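Local coordinates for protein sucrose 6(F)-phosphate phosphorylase (Thermoanaerobacterium thermosaccharolyticum DSM 571, PDB 6S9V) that belongs to the alpha-amylase-like enzymes, whose catalytic domain is built on a TIM barrel, at residues F268-P276 with Y294-M305. Residues are numbered along the deposited sequence; the frame is centred on the assembly and turned at random.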
loop_
_atom_site.group_PDB
_atom_site.type_symbol
_atom_site.label_atom_id
_atom_site.label_comp_id
_atom_site.label_asym_id
_atom_site.label_seq_id
_atom_site.Cartn_x
_atom_site.Cartn_y
_atom_site.Cartn_z
ATOM N N PHE A 268 1.378 -4.514 -15.515
ATOM C CA PHE A 268 0.685 -4.446 -14.236
ATOM C C PHE A 268 1.079 -3.188 -13.470
ATOM O O PHE A 268 2.256 -2.813 -13.432
ATOM C CB PHE A 268 0.985 -5.683 -13.376
ATOM C CG PHE A 268 0.459 -6.966 -13.958
ATOM C CD1 PHE A 268 -0.855 -7.354 -13.749
ATOM C CD2 PHE A 268 1.282 -7.785 -14.706
ATOM C CE1 PHE A 268 -1.338 -8.533 -14.288
ATOM C CE2 PHE A 268 0.804 -8.965 -15.247
ATOM C CZ PHE A 268 -0.510 -9.334 -15.036
ATOM N N LEU A 269 0.090 -2.543 -12.858
ATOM C CA LEU A 269 0.360 -1.436 -11.948
ATOM C C LEU A 269 0.955 -1.945 -10.639
ATOM O O LEU A 269 0.510 -2.953 -10.088
ATOM C CB LEU A 269 -0.922 -0.652 -11.657
ATOM C CG LEU A 269 -1.560 0.068 -12.850
ATOM C CD1 LEU A 269 -2.980 0.504 -12.547
ATOM C CD2 LEU A 269 -0.711 1.279 -13.206
ATOM N N ILE A 270 1.967 -1.231 -10.147
ATOM C CA ILE A 270 2.664 -1.589 -8.918
ATOM C C ILE A 270 2.792 -0.366 -8.021
ATOM O O ILE A 270 2.590 0.776 -8.436
ATOM C CB ILE A 270 4.067 -2.180 -9.183
ATOM C CG1 ILE A 270 4.955 -1.147 -9.887
ATOM C CG2 ILE A 270 3.960 -3.465 -10.004
ATOM C CD1 ILE A 270 6.422 -1.535 -9.953
ATOM N N TYR A 271 3.181 -0.633 -6.775
ATOM C CA TYR A 271 3.549 0.410 -5.836
ATOM C C TYR A 271 5.045 0.683 -5.919
ATOM O O TYR A 271 5.852 -0.241 -6.050
ATOM C CB TYR A 271 3.220 0.009 -4.403
ATOM C CG TYR A 271 1.768 0.103 -4.028
ATOM C CD1 TYR A 271 1.182 1.335 -3.768
ATOM C CD2 TYR A 271 0.993 -1.039 -3.900
ATOM C CE1 TYR A 271 -0.147 1.427 -3.404
ATOM C CE2 TYR A 271 -0.335 -0.959 -3.541
ATOM C CZ TYR A 271 -0.899 0.277 -3.290
ATOM O OH TYR A 271 -2.220 0.367 -2.934
ATOM N N ASP A 272 5.413 1.946 -5.782
ATOM C CA ASP A 272 6.822 2.315 -5.709
ATOM C C ASP A 272 7.277 2.117 -4.265
ATOM O O ASP A 272 7.138 3.002 -3.425
ATOM C CB ASP A 272 7.032 3.748 -6.177
ATOM C CG ASP A 272 8.502 4.083 -6.366
ATOM O OD1 ASP A 272 9.340 3.440 -5.702
ATOM O OD2 ASP A 272 8.821 4.970 -7.189
ATOM N N PHE A 273 7.806 0.931 -3.969
ATOM C CA PHE A 273 8.281 0.615 -2.624
ATOM C C PHE A 273 9.761 0.925 -2.422
ATOM O O PHE A 273 10.302 0.641 -1.344
ATOM C CB PHE A 273 8.004 -0.855 -2.305
ATOM C CG PHE A 273 6.541 -1.156 -1.998
ATOM C CD1 PHE A 273 5.779 -0.310 -1.188
ATOM C CD2 PHE A 273 5.936 -2.283 -2.528
ATOM C CE1 PHE A 273 4.450 -0.598 -0.904
ATOM C CE2 PHE A 273 4.606 -2.577 -2.252
ATOM C CZ PHE A 273 3.860 -1.738 -1.444
ATOM N N ILE A 274 10.420 1.507 -3.417
ATOM C CA ILE A 274 11.826 1.895 -3.313
ATOM C C ILE A 274 11.947 3.372 -2.950
ATOM O O ILE A 274 12.873 3.763 -2.220
ATOM C CB ILE A 274 12.560 1.581 -4.624
ATOM C CG1 ILE A 274 12.675 0.067 -4.815
ATOM C CG2 ILE A 274 13.947 2.204 -4.648
ATOM C CD1 ILE A 274 12.982 -0.350 -6.234
ATOM N N LEU A 275 11.033 4.200 -3.453
ATOM C CA LEU A 275 11.115 5.636 -3.200
ATOM C C LEU A 275 11.041 6.013 -1.723
ATOM O O LEU A 275 11.727 6.973 -1.331
ATOM C CB LEU A 275 10.003 6.355 -3.968
ATOM C CG LEU A 275 10.090 7.877 -4.048
ATOM C CD1 LEU A 275 11.245 8.341 -4.913
ATOM C CD2 LEU A 275 8.766 8.444 -4.554
ATOM N N PRO A 276 10.222 5.376 -0.879
ATOM C CA PRO A 276 10.138 5.849 0.525
ATOM C C PRO A 276 11.488 5.861 1.231
ATOM O O PRO A 276 11.870 6.881 1.824
ATOM C CB PRO A 276 9.133 4.875 1.162
ATOM C CG PRO A 276 8.287 4.396 -0.007
ATOM C CD PRO A 276 9.252 4.304 -1.161
ATOM N N TYR A 294 17.843 6.126 -9.232
ATOM C CA TYR A 294 16.541 5.465 -9.262
ATOM C C TYR A 294 15.611 6.110 -10.289
ATOM O O TYR A 294 14.929 5.412 -11.052
ATOM C CB TYR A 294 15.914 5.485 -7.862
ATOM C CG TYR A 294 14.577 4.781 -7.793
ATOM C CD1 TYR A 294 14.414 3.527 -8.367
ATOM C CD2 TYR A 294 13.487 5.358 -7.152
ATOM C CE1 TYR A 294 13.208 2.872 -8.318
ATOM C CE2 TYR A 294 12.263 4.702 -7.091
ATOM C CZ TYR A 294 12.136 3.457 -7.682
ATOM O OH TYR A 294 10.941 2.782 -7.652
ATOM N N LEU A 295 15.560 7.447 -10.314
ATOM C CA LEU A 295 14.673 8.140 -11.239
ATOM C C LEU A 295 14.993 7.805 -12.689
ATOM O O LEU A 295 14.084 7.763 -13.526
ATOM C CB LEU A 295 14.755 9.647 -11.020
ATOM C CG LEU A 295 14.164 10.164 -9.713
ATOM C CD1 LEU A 295 14.359 11.677 -9.617
ATOM C CD2 LEU A 295 12.695 9.818 -9.605
ATOM N N LYS A 296 16.267 7.556 -12.995
ATOM C CA LYS A 296 16.710 7.239 -14.346
ATOM C C LYS A 296 16.491 5.776 -14.715
ATOM O O LYS A 296 16.614 5.429 -15.891
ATOM C CB LYS A 296 18.202 7.573 -14.495
ATOM C CG LYS A 296 18.538 9.059 -14.373
ATOM C CD LYS A 296 20.053 9.314 -14.409
ATOM C CE LYS A 296 20.379 10.802 -14.255
ATOM N NZ LYS A 296 21.851 11.076 -14.296
ATOM N N ASN A 297 16.153 4.921 -13.747
ATOM C CA ASN A 297 16.078 3.483 -13.962
ATOM C C ASN A 297 14.894 2.904 -13.186
ATOM O O ASN A 297 15.043 2.098 -12.271
ATOM C CB ASN A 297 17.367 2.791 -13.523
ATOM C CG ASN A 297 18.577 3.251 -14.303
ATOM O OD1 ASN A 297 18.834 2.769 -15.403
ATOM N ND2 ASN A 297 19.327 4.192 -13.739
ATOM N N ARG A 298 13.687 3.323 -13.557
ATOM C CA ARG A 298 12.485 2.839 -12.888
ATOM C C ARG A 298 11.320 2.964 -13.848
ATOM O O ARG A 298 11.302 3.882 -14.673
ATOM C CB ARG A 298 12.200 3.629 -11.599
ATOM C CG ARG A 298 11.660 5.033 -11.823
ATOM C CD ARG A 298 11.508 5.801 -10.519
ATOM N NE ARG A 298 10.202 5.633 -9.877
ATOM C CZ ARG A 298 9.087 6.243 -10.269
ATOM N NH1 ARG A 298 9.104 7.036 -11.333
ATOM N NH2 ARG A 298 7.950 6.043 -9.612
ATOM N N PRO A 299 10.341 2.067 -13.777
ATOM C CA PRO A 299 9.119 2.270 -14.566
ATOM C C PRO A 299 8.341 3.450 -14.007
ATOM O O PRO A 299 8.395 3.752 -12.812
ATOM C CB PRO A 299 8.356 0.953 -14.398
ATOM C CG PRO A 299 8.882 0.358 -13.120
ATOM C CD PRO A 299 10.308 0.829 -12.979
ATOM N N ILE A 300 7.600 4.125 -14.883
ATOM C CA ILE A 300 6.878 5.306 -14.424
ATOM C C ILE A 300 5.450 4.999 -13.995
ATOM O O ILE A 300 4.821 5.836 -13.333
ATOM C CB ILE A 300 6.860 6.422 -15.485
ATOM C CG1 ILE A 300 6.021 6.025 -16.694
ATOM C CG2 ILE A 300 8.284 6.762 -15.912
ATOM C CD1 ILE A 300 5.896 7.142 -17.716
ATOM N N ASN A 301 4.902 3.845 -14.373
ATOM C CA ASN A 301 3.503 3.543 -14.056
ATOM C C ASN A 301 3.428 2.845 -12.697
ATOM O O ASN A 301 3.140 1.657 -12.551
ATOM C CB ASN A 301 2.859 2.758 -15.188
ATOM C CG ASN A 301 2.528 3.659 -16.381
ATOM O OD1 ASN A 301 1.517 4.371 -16.383
ATOM N ND2 ASN A 301 3.404 3.665 -17.373
ATOM N N GLN A 302 3.713 3.651 -11.680
ATOM C CA GLN A 302 3.695 3.231 -10.291
ATOM C C GLN A 302 2.869 4.209 -9.468
ATOM O O GLN A 302 2.738 5.385 -9.812
ATOM C CB GLN A 302 5.098 3.179 -9.700
ATOM C CG GLN A 302 6.110 2.390 -10.490
ATOM C CD GLN A 302 7.363 2.132 -9.673
ATOM O OE1 GLN A 302 7.297 1.554 -8.584
ATOM N NE2 GLN A 302 8.504 2.583 -10.176
ATOM N N PHE A 303 2.323 3.714 -8.362
ATOM C CA PHE A 303 1.727 4.570 -7.349
ATOM C C PHE A 303 2.808 4.907 -6.336
ATOM O O PHE A 303 3.398 3.998 -5.739
ATOM C CB PHE A 303 0.547 3.881 -6.683
ATOM C CG PHE A 303 -0.693 3.884 -7.518
ATOM C CD1 PHE A 303 -0.779 3.092 -8.647
ATOM C CD2 PHE A 303 -1.767 4.681 -7.175
ATOM C CE1 PHE A 303 -1.928 3.088 -9.419
ATOM C CE2 PHE A 303 -2.916 4.686 -7.941
ATOM C CZ PHE A 303 -2.996 3.892 -9.067
ATOM N N THR A 304 3.093 6.197 -6.175
ATOM C CA THR A 304 4.152 6.617 -5.270
ATOM C C THR A 304 3.595 6.957 -3.894
ATOM O O THR A 304 2.414 7.277 -3.722
ATOM C CB THR A 304 4.914 7.830 -5.805
ATOM O OG1 THR A 304 4.052 8.974 -5.837
ATOM C CG2 THR A 304 5.466 7.554 -7.192
ATOM N N MET A 305 4.477 6.881 -2.905
ATOM C CA MET A 305 4.108 7.170 -1.534
ATOM C C MET A 305 5.384 7.503 -0.791
ATOM O O MET A 305 6.486 7.174 -1.233
ATOM C CB MET A 305 3.403 5.983 -0.883
ATOM C CG MET A 305 4.359 4.826 -0.596
ATOM S SD MET A 305 3.512 3.275 -0.287
ATOM C CE MET A 305 3.514 2.604 -1.943
HETATM O O HOH W 1 3.064 -0.479 -14.268
HETATM O O HOH W 2 6.768 5.658 -3.404
#
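Asp-272, just past strand 269-271, meets Tyr-294 and Arg-298, which precede strand 302-304; the two are neighbouring parallel strands of the eight-stranded TIM barrel, linked by a largely helical crossover. Its OD1 accepts from Tyr-294 OH at 2.6 Å, approached from above the carboxylate plane, which stands 72° to the phenol ring. OD2 forms a salt bridge with Arg-298 NH2 at 2.8 Å on its anti side; NE adds a weak bond, and the carboxylate and guanidinium planes are nearly parallel. The phenol is clamped: Ile-274 CG2 sits 3.7 Å from the Tyr-294 ring centroid, almost on its normal, a CH-pi contact, while Arg-298 CD covers the opposite face toward the rim. Asp-272 also caps the turn into helix 275-285; chi1 of -169° swings its carboxylate away from its own N, and OD1 takes the N-H groups of Ile-274 and Leu-275. Three donors thus grip one buried oxygen, and Arg-298 is itself tied through NH1 to Pro-386 O.

The backbone pairing places the Asp-272 main chain beside Phe-303: Asp-272 N reaches Phe-303 O at 2.9 Å, nearly straight at 177°, and Phe-303 N returns a bond to Ile-270 O. Beside this pairing, Gln-302 lies across Ile-270, its amide held by NE2 to Pro-299 O. Past the strand ends, water 2 donates to Asp-272 O and accepts from Met-305 N at 2.6 Å, while Met-305 CE lies 3.5 Å from Phe-273 CE1.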